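Local coordinates for hypothetical protein (Pseudomonas putida, PDB 2HLJ) that probably acts on acyl-CoA thioesters, perhaps betainyl-CoA, as a hot-dog-fold thioesterase or acyltransferase, at residues A[62-68]-A[103-109]; A[74-80]-A[93-99]. One frame throughout, in Å; residues are numbered along the deposited sequence.

Interaction 1. Residues A[62-68]-A[103-109]; sequences AHINYLH and EVLAASE
His-68 and Glu-103 join the two segments through their side chains, NE2 of the histidine donating to OE2 of the glutamate over 2.7 Å. The carboxylate oxygen sits at the edge of the imidazole, in the ring plane, whereas the donor comes from above the carboxylate plane, the two planes being 73° apart. With CG placed between its backbone N and carbonyl carbon (chi1 61°) and an extended chain beyond, Glu-103 reaches this edge; Phe-101 meets the same ring edge-to-face.

Among the backbone bonds, Asn-65 and Ala-107 form an antiparallel hydrogen-bonded pair, with Asn-65 N to Ala-107 O at 2.9 Å and the return bond from Ala-107 N to Asn-65 O at 3.1 Å. Where the chain turns a corner at Leu-105, its O accepts from both Leu-67 N and His-68 N. Ser-108 adds a side-chain bond: its OG, anti to the backbone N (chi1 -176°), donates to His-63 O at 2.6 Å, tilted from the carbonyl plane.

Apolar contact is modest. Leu-67 CD2 lies 3.9 Å from Val-104 CG2, and Leu-105 CD2 approaches His-68 CB at 4.0 Å. Helix 25-43 covers the face bearing Ile-64, Ala-106 and Ser-108.

Residues 62-65 also pair antiparallel with a strand of the second subunit, so this edge strand continues the sheet across the dimer interface, an assembly familiar from hot-dog-fold thioesterases.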
loop_
_atom_site.group_PDB
_atom_site.type_symbol
_atom_site.label_atom_id
_atom_site.label_comp_id
_atom_site.label_asym_id
_atom_site.label_seq_id
_atom_site.Cartn_x
_atom_site.Cartn_y
_atom_site.Cartn_z
ATOM N N ALA A 62 -5.799 -1.161 3.827
ATOM C CA ALA A 62 -4.861 -0.149 4.242
ATOM C C ALA A 62 -5.037 1.101 3.406
ATOM O O ALA A 62 -5.376 1.031 2.209
ATOM C CB ALA A 62 -3.412 -0.664 4.111
ATOM N N HIS A 63 -4.839 2.249 4.054
ATOM C CA HIS A 63 -4.716 3.525 3.358
ATOM C C HIS A 63 -3.280 3.967 3.559
ATOM O O HIS A 63 -2.691 3.659 4.581
ATOM C CB HIS A 63 -5.665 4.589 3.930
ATOM C CG HIS A 63 -5.999 5.676 2.951
ATOM N ND1 HIS A 63 -5.405 6.910 3.003
ATOM C CD2 HIS A 63 -6.808 5.699 1.866
ATOM C CE1 HIS A 63 -5.835 7.645 1.999
ATOM N NE2 HIS A 63 -6.686 6.934 1.290
ATOM N N ILE A 64 -2.705 4.663 2.588
ATOM C CA ILE A 64 -1.403 5.241 2.797
ATOM C C ILE A 64 -1.313 6.606 2.172
ATOM O O ILE A 64 -1.714 6.815 1.026
ATOM C CB ILE A 64 -0.258 4.284 2.353
ATOM C CG1 ILE A 64 1.078 4.978 2.473
ATOM C CG2 ILE A 64 -0.434 3.799 0.969
ATOM C CD1 ILE A 64 2.186 3.966 2.455
ATOM N N ASN A 65 -0.836 7.550 2.972
ATOM C CA ASN A 65 -0.542 8.891 2.491
ATOM C C ASN A 65 0.932 9.081 2.375
ATOM O O ASN A 65 1.640 8.842 3.344
ATOM C CB ASN A 65 -1.089 9.898 3.458
ATOM C CG ASN A 65 -2.579 9.831 3.516
ATOM O OD1 ASN A 65 -3.142 8.963 4.184
ATOM N ND2 ASN A 65 -3.232 10.694 2.760
ATOM N N TYR A 66 1.386 9.583 1.229
ATOM C CA TYR A 66 2.813 9.823 1.020
ATOM C C TYR A 66 3.035 11.328 1.001
ATOM O O TYR A 66 2.551 11.996 0.101
ATOM C CB TYR A 66 3.262 9.229 -0.306
ATOM C CG TYR A 66 2.967 7.761 -0.488
ATOM C CD1 TYR A 66 1.766 7.330 -1.071
ATOM C CD2 TYR A 66 3.937 6.798 -0.201
ATOM C CE1 TYR A 66 1.523 5.992 -1.285
ATOM C CE2 TYR A 66 3.699 5.479 -0.434
ATOM C CZ TYR A 66 2.499 5.070 -0.953
ATOM O OH TYR A 66 2.306 3.718 -1.156
ATOM N N LEU A 67 3.695 11.850 2.037
ATOM C CA LEU A 67 3.897 13.290 2.198
ATOM C C LEU A 67 5.225 13.745 1.606
ATOM O O LEU A 67 5.321 14.868 1.138
ATOM C CB LEU A 67 3.797 13.687 3.676
ATOM C CG LEU A 67 2.451 13.465 4.383
ATOM C CD1 LEU A 67 1.259 13.969 3.544
ATOM C CD2 LEU A 67 2.209 12.032 4.756
ATOM N N HIS A 68 6.230 12.868 1.595
ATOM C CA HIS A 68 7.567 13.226 1.155
ATOM C C HIS A 68 8.294 12.062 0.514
ATOM O O HIS A 68 8.150 10.884 0.901
ATOM C CB HIS A 68 8.393 13.707 2.333
ATOM C CG HIS A 68 7.845 14.941 2.963
ATOM N ND1 HIS A 68 8.067 16.194 2.438
ATOM C CD2 HIS A 68 7.038 15.114 4.034
ATOM C CE1 HIS A 68 7.442 17.092 3.180
ATOM N NE2 HIS A 68 6.803 16.462 4.149
ATOM N N GLU A 103 8.256 16.272 10.563
ATOM C CA GLU A 103 6.903 15.876 10.139
ATOM C C GLU A 103 6.975 14.487 9.505
ATOM O O GLU A 103 8.061 14.017 9.120
ATOM C CB GLU A 103 6.280 16.890 9.184
ATOM C CG GLU A 103 6.997 17.133 7.859
ATOM C CD GLU A 103 6.352 18.268 7.017
ATOM O OE1 GLU A 103 6.621 19.463 7.338
ATOM O OE2 GLU A 103 5.610 17.957 6.023
ATOM N N VAL A 104 5.850 13.793 9.416
ATOM C CA VAL A 104 5.924 12.452 8.875
ATOM C C VAL A 104 6.239 12.478 7.375
ATOM O O VAL A 104 5.805 13.357 6.640
ATOM C CB VAL A 104 4.681 11.588 9.163
ATOM C CG1 VAL A 104 4.479 11.460 10.674
ATOM C CG2 VAL A 104 3.443 12.142 8.461
ATOM N N LEU A 105 7.004 11.479 6.953
ATOM C CA LEU A 105 7.298 11.230 5.563
ATOM C C LEU A 105 6.161 10.524 4.859
ATOM O O LEU A 105 5.964 10.692 3.641
ATOM C CB LEU A 105 8.555 10.356 5.465
ATOM C CG LEU A 105 9.802 10.887 6.187
ATOM C CD1 LEU A 105 10.949 9.926 6.053
ATOM C CD2 LEU A 105 10.162 12.233 5.594
ATOM N N ALA A 106 5.515 9.630 5.605
ATOM C CA ALA A 106 4.357 8.865 5.153
ATOM C C ALA A 106 3.659 8.309 6.380
ATOM O O ALA A 106 4.260 8.224 7.448
ATOM C CB ALA A 106 4.795 7.711 4.275
ATOM N N ALA A 107 2.398 7.943 6.215
ATOM C CA ALA A 107 1.572 7.351 7.290
ATOM C C ALA A 107 0.591 6.345 6.675
ATOM O O ALA A 107 0.171 6.506 5.506
ATOM C CB ALA A 107 0.840 8.463 8.044
ATOM N N SER A 108 0.214 5.312 7.428
ATOM C CA SER A 108 -0.722 4.320 6.935
ATOM C C SER A 108 -1.601 3.825 8.037
ATOM O O SER A 108 -1.093 3.413 9.080
ATOM C CB SER A 108 0.044 3.102 6.375
ATOM O OG SER A 108 -0.872 2.189 5.812
ATOM N N GLU A 109 -2.914 3.826 7.780
ATOM C CA GLU A 109 -3.914 3.254 8.654
ATOM C C GLU A 109 -4.239 1.887 8.099
ATOM O O GLU A 109 -4.462 1.767 6.905
ATOM C CB GLU A 109 -5.183 4.133 8.603
ATOM C CG GLU A 109 -6.233 3.738 9.630
ATOM C CD GLU A 109 -7.557 4.450 9.436
ATOM O OE1 GLU A 109 -7.676 5.258 8.477
ATOM O OE2 GLU A 109 -8.477 4.211 10.257
#

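Interaction 2. Residues A[74-80]-A[93-99]; sequences TEVWVQT and YHSLHRA
Trp-77 CG lies between its backbone N and carbonyl carbon (chi1 70°), which lays the indole over His-97 CB, while His-97 CG stands beside its own N and anti to the carbonyl carbon (chi1 -55°), turning the imidazole toward Gln-79. That CB lies over one face of the five-membered ring, 3.6 Å from its centroid, a CH-pi contact. The imidazole itself is nearly parallel to the indole but slid aside, with little overlap.

Gln-79 completes the cluster: its amide stacks on the His-97 ring, planes 13° apart, with CD 3.4 Å from His-97 NE2. Trp-77 NE1 donates to Gln-79 OE1 at 3.0 Å, almost straight and in the indole plane, which helps fix the amide's rotation. Ser-95 OG shares a 2.6 Å hydrogen bond with His-97 NE2 at the ring edge. An alanine at Trp-77 is likely to uncover His-97 CB and leave the Gln-79 amide freer to turn, without its indole N-H.

On the face of Val-78 and Leu-96, which helix 25-43 packs against, Thr-80 OG1 meets His-94 ND1 edge-on at 2.8 Å. Thr-7 and Thr-36 extend this polar chain, bonding Thr-80 OG1 and His-94 NE2 respectively.

Backbone bonds join Trp-77 with His-97 and Gln-79 with Ser-95 in both directions. The His-97 imidazole, with the amide over one face and Ser-95 OG at its edge, is thus limited in its rotation.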
loop_
_atom_site.group_PDB
_atom_site.type_symbol
_atom_site.label_atom_id
_atom_site.label_comp_id
_atom_site.label_asym_id
_atom_site.label_seq_id
_atom_site.Cartn_x
_atom_site.Cartn_y
_atom_site.Cartn_z
ATOM N N THR A 74 18.724 7.055 3.054
ATOM C CA THR A 74 18.087 7.655 4.173
ATOM C C THR A 74 17.830 6.609 5.268
ATOM O O THR A 74 17.325 5.496 4.982
ATOM C CB THR A 74 16.775 8.310 3.752
ATOM O OG1 THR A 74 17.032 9.257 2.704
ATOM C CG2 THR A 74 16.155 9.034 4.927
ATOM N N GLU A 75 18.206 6.957 6.508
ATOM C CA GLU A 75 17.900 6.135 7.682
ATOM C C GLU A 75 16.516 6.515 8.156
ATOM O O GLU A 75 16.281 7.655 8.494
ATOM C CB GLU A 75 18.916 6.374 8.793
ATOM C CG GLU A 75 20.327 5.906 8.396
ATOM C CD GLU A 75 21.453 6.594 9.200
ATOM O OE1 GLU A 75 21.670 7.821 9.025
ATOM O OE2 GLU A 75 22.136 5.888 9.970
ATOM N N VAL A 76 15.611 5.552 8.177
ATOM C CA VAL A 76 14.237 5.828 8.524
ATOM C C VAL A 76 13.801 4.888 9.630
ATOM O O VAL A 76 14.394 3.831 9.825
ATOM C CB VAL A 76 13.271 5.708 7.290
ATOM C CG1 VAL A 76 13.613 6.749 6.203
ATOM C CG2 VAL A 76 13.214 4.262 6.714
ATOM N N TRP A 77 12.751 5.281 10.339
ATOM C CA TRP A 77 12.130 4.435 11.340
ATOM C C TRP A 77 10.622 4.562 11.295
ATOM O O TRP A 77 10.072 5.569 10.819
ATOM C CB TRP A 77 12.642 4.752 12.772
ATOM C CG TRP A 77 12.232 6.035 13.375
ATOM C CD1 TRP A 77 11.065 6.291 14.062
ATOM C CD2 TRP A 77 12.989 7.245 13.416
ATOM N NE1 TRP A 77 11.062 7.590 14.501
ATOM C CE2 TRP A 77 12.221 8.199 14.104
ATOM C CE3 TRP A 77 14.241 7.628 12.911
ATOM C CZ2 TRP A 77 12.655 9.514 14.299
ATOM C CZ3 TRP A 77 14.670 8.924 13.123
ATOM C CH2 TRP A 77 13.869 9.853 13.791
ATOM N N VAL A 78 9.962 3.535 11.836
ATOM C CA VAL A 78 8.508 3.508 11.919
ATOM C C VAL A 78 8.040 3.722 13.328
ATOM O O VAL A 78 8.550 3.089 14.244
ATOM C CB VAL A 78 7.953 2.140 11.419
ATOM C CG1 VAL A 78 6.451 2.173 11.326
ATOM C CG2 VAL A 78 8.567 1.785 10.095
ATOM N N GLN A 79 7.040 4.599 13.497
ATOM C CA GLN A 79 6.303 4.706 14.749
ATOM C C GLN A 79 4.941 4.047 14.577
ATOM O O GLN A 79 4.342 4.111 13.521
ATOM C CB GLN A 79 6.154 6.185 15.179
ATOM C CG GLN A 79 7.493 6.692 15.718
ATOM C CD GLN A 79 7.566 8.160 16.009
ATOM O OE1 GLN A 79 8.655 8.696 16.006
ATOM N NE2 GLN A 79 6.430 8.824 16.245
ATOM N N THR A 80 4.468 3.384 15.612
ATOM C CA THR A 80 3.275 2.553 15.478
ATOM C C THR A 80 2.354 2.826 16.662
ATOM O O THR A 80 2.805 2.856 17.806
ATOM C CB THR A 80 3.612 1.082 15.407
ATOM O OG1 THR A 80 4.553 0.812 14.335
ATOM C CG2 THR A 80 2.347 0.265 15.224
ATOM N N TYR A 93 -1.800 2.116 13.096
ATOM C CA TYR A 93 -1.400 3.312 12.377
ATOM C C TYR A 93 0.099 3.365 12.440
ATOM O O TYR A 93 0.648 3.334 13.537
ATOM C CB TYR A 93 -1.989 4.564 13.065
ATOM C CG TYR A 93 -1.659 5.902 12.404
ATOM C CD1 TYR A 93 -2.396 6.357 11.346
ATOM C CD2 TYR A 93 -0.646 6.712 12.879
ATOM C CE1 TYR A 93 -2.138 7.568 10.743
ATOM C CE2 TYR A 93 -0.361 7.932 12.289
ATOM C CZ TYR A 93 -1.123 8.352 11.205
ATOM O OH TYR A 93 -0.938 9.574 10.606
ATOM N N HIS A 94 0.755 3.333 11.276
ATOM C CA HIS A 94 2.192 3.464 11.170
ATOM C C HIS A 94 2.525 4.820 10.573
ATOM O O HIS A 94 1.796 5.320 9.705
ATOM C CB HIS A 94 2.779 2.403 10.223
ATOM C CG HIS A 94 2.641 0.989 10.685
ATOM N ND1 HIS A 94 3.183 0.522 11.868
ATOM C CD2 HIS A 94 2.064 -0.078 10.084
ATOM C CE1 HIS A 94 2.927 -0.768 11.976
ATOM N NE2 HIS A 94 2.290 -1.164 10.887
ATOM N N SER A 95 3.609 5.427 11.041
ATOM C CA SER A 95 4.137 6.637 10.448
ATOM C C SER A 95 5.649 6.453 10.217
ATOM O O SER A 95 6.323 5.682 10.920
ATOM C CB SER A 95 3.800 7.881 11.286
ATOM O OG SER A 95 4.294 7.758 12.631
ATOM N N LEU A 96 6.153 7.093 9.174
ATOM C CA LEU A 96 7.549 6.952 8.775
ATOM C C LEU A 96 8.272 8.240 9.060
ATOM O O LEU A 96 7.756 9.314 8.790
ATOM C CB LEU A 96 7.693 6.598 7.295
ATOM C CG LEU A 96 9.091 6.158 6.803
ATOM C CD1 LEU A 96 9.527 4.807 7.342
ATOM C CD2 LEU A 96 9.145 6.184 5.284
ATOM N N HIS A 97 9.502 8.118 9.569
ATOM C CA HIS A 97 10.253 9.263 10.096
ATOM C C HIS A 97 11.730 9.170 9.737
ATOM O O HIS A 97 12.258 8.067 9.470
ATOM C CB HIS A 97 10.151 9.299 11.640
ATOM C CG HIS A 97 8.741 9.300 12.155
ATOM N ND1 HIS A 97 8.128 10.426 12.655
ATOM C CD2 HIS A 97 7.833 8.303 12.247
ATOM C CE1 HIS A 97 6.885 10.132 12.995
ATOM N NE2 HIS A 97 6.677 8.847 12.750
ATOM N N ARG A 98 12.390 10.333 9.780
ATOM C CA ARG A 98 13.852 10.439 9.692
ATOM C C ARG A 98 14.349 11.532 10.621
ATOM O O ARG A 98 13.588 12.422 10.994
ATOM C CB ARG A 98 14.313 10.737 8.273
ATOM C CG ARG A 98 13.948 12.111 7.738
ATOM C CD ARG A 98 14.471 12.244 6.307
ATOM N NE ARG A 98 14.203 13.544 5.686
ATOM C CZ ARG A 98 14.880 14.666 5.906
ATOM N NH1 ARG A 98 15.885 14.719 6.771
ATOM N NH2 ARG A 98 14.537 15.767 5.258
ATOM N N ALA A 99 15.626 11.453 10.998
ATOM C CA ALA A 99 16.223 12.456 11.905
ATOM C C ALA A 99 16.292 13.821 11.244
ATOM O O ALA A 99 16.548 13.934 10.033
ATOM C CB ALA A 99 17.631 12.015 12.340
HETATM O O HOH W 1 17.227 9.256 10.300
HETATM O O HOH W 2 2.418 6.304 14.321
#

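Overall arrangement
Interactions 1 and 2 lie in one antiparallel sheet, their centres about 10 Å apart, and interaction 2 is nested along the chain inside the loop that interaction 1 closes. Across the sheet the strands run 6-11, 75-85, 89-98, 104-114, 57-66, so interaction 2 pairs the second with the third and interaction 1 the fourth with the fifth. The seam between them is direct: Ser-108 N lies 2.8 Å from His-94 O, a probable hydrogen bond, and Val-104 packs on His-97. Helix 25-43 touches side chains of both. Together they carry the sheet from the 75-98 hairpin out to strand 57-66, where the second subunit takes over.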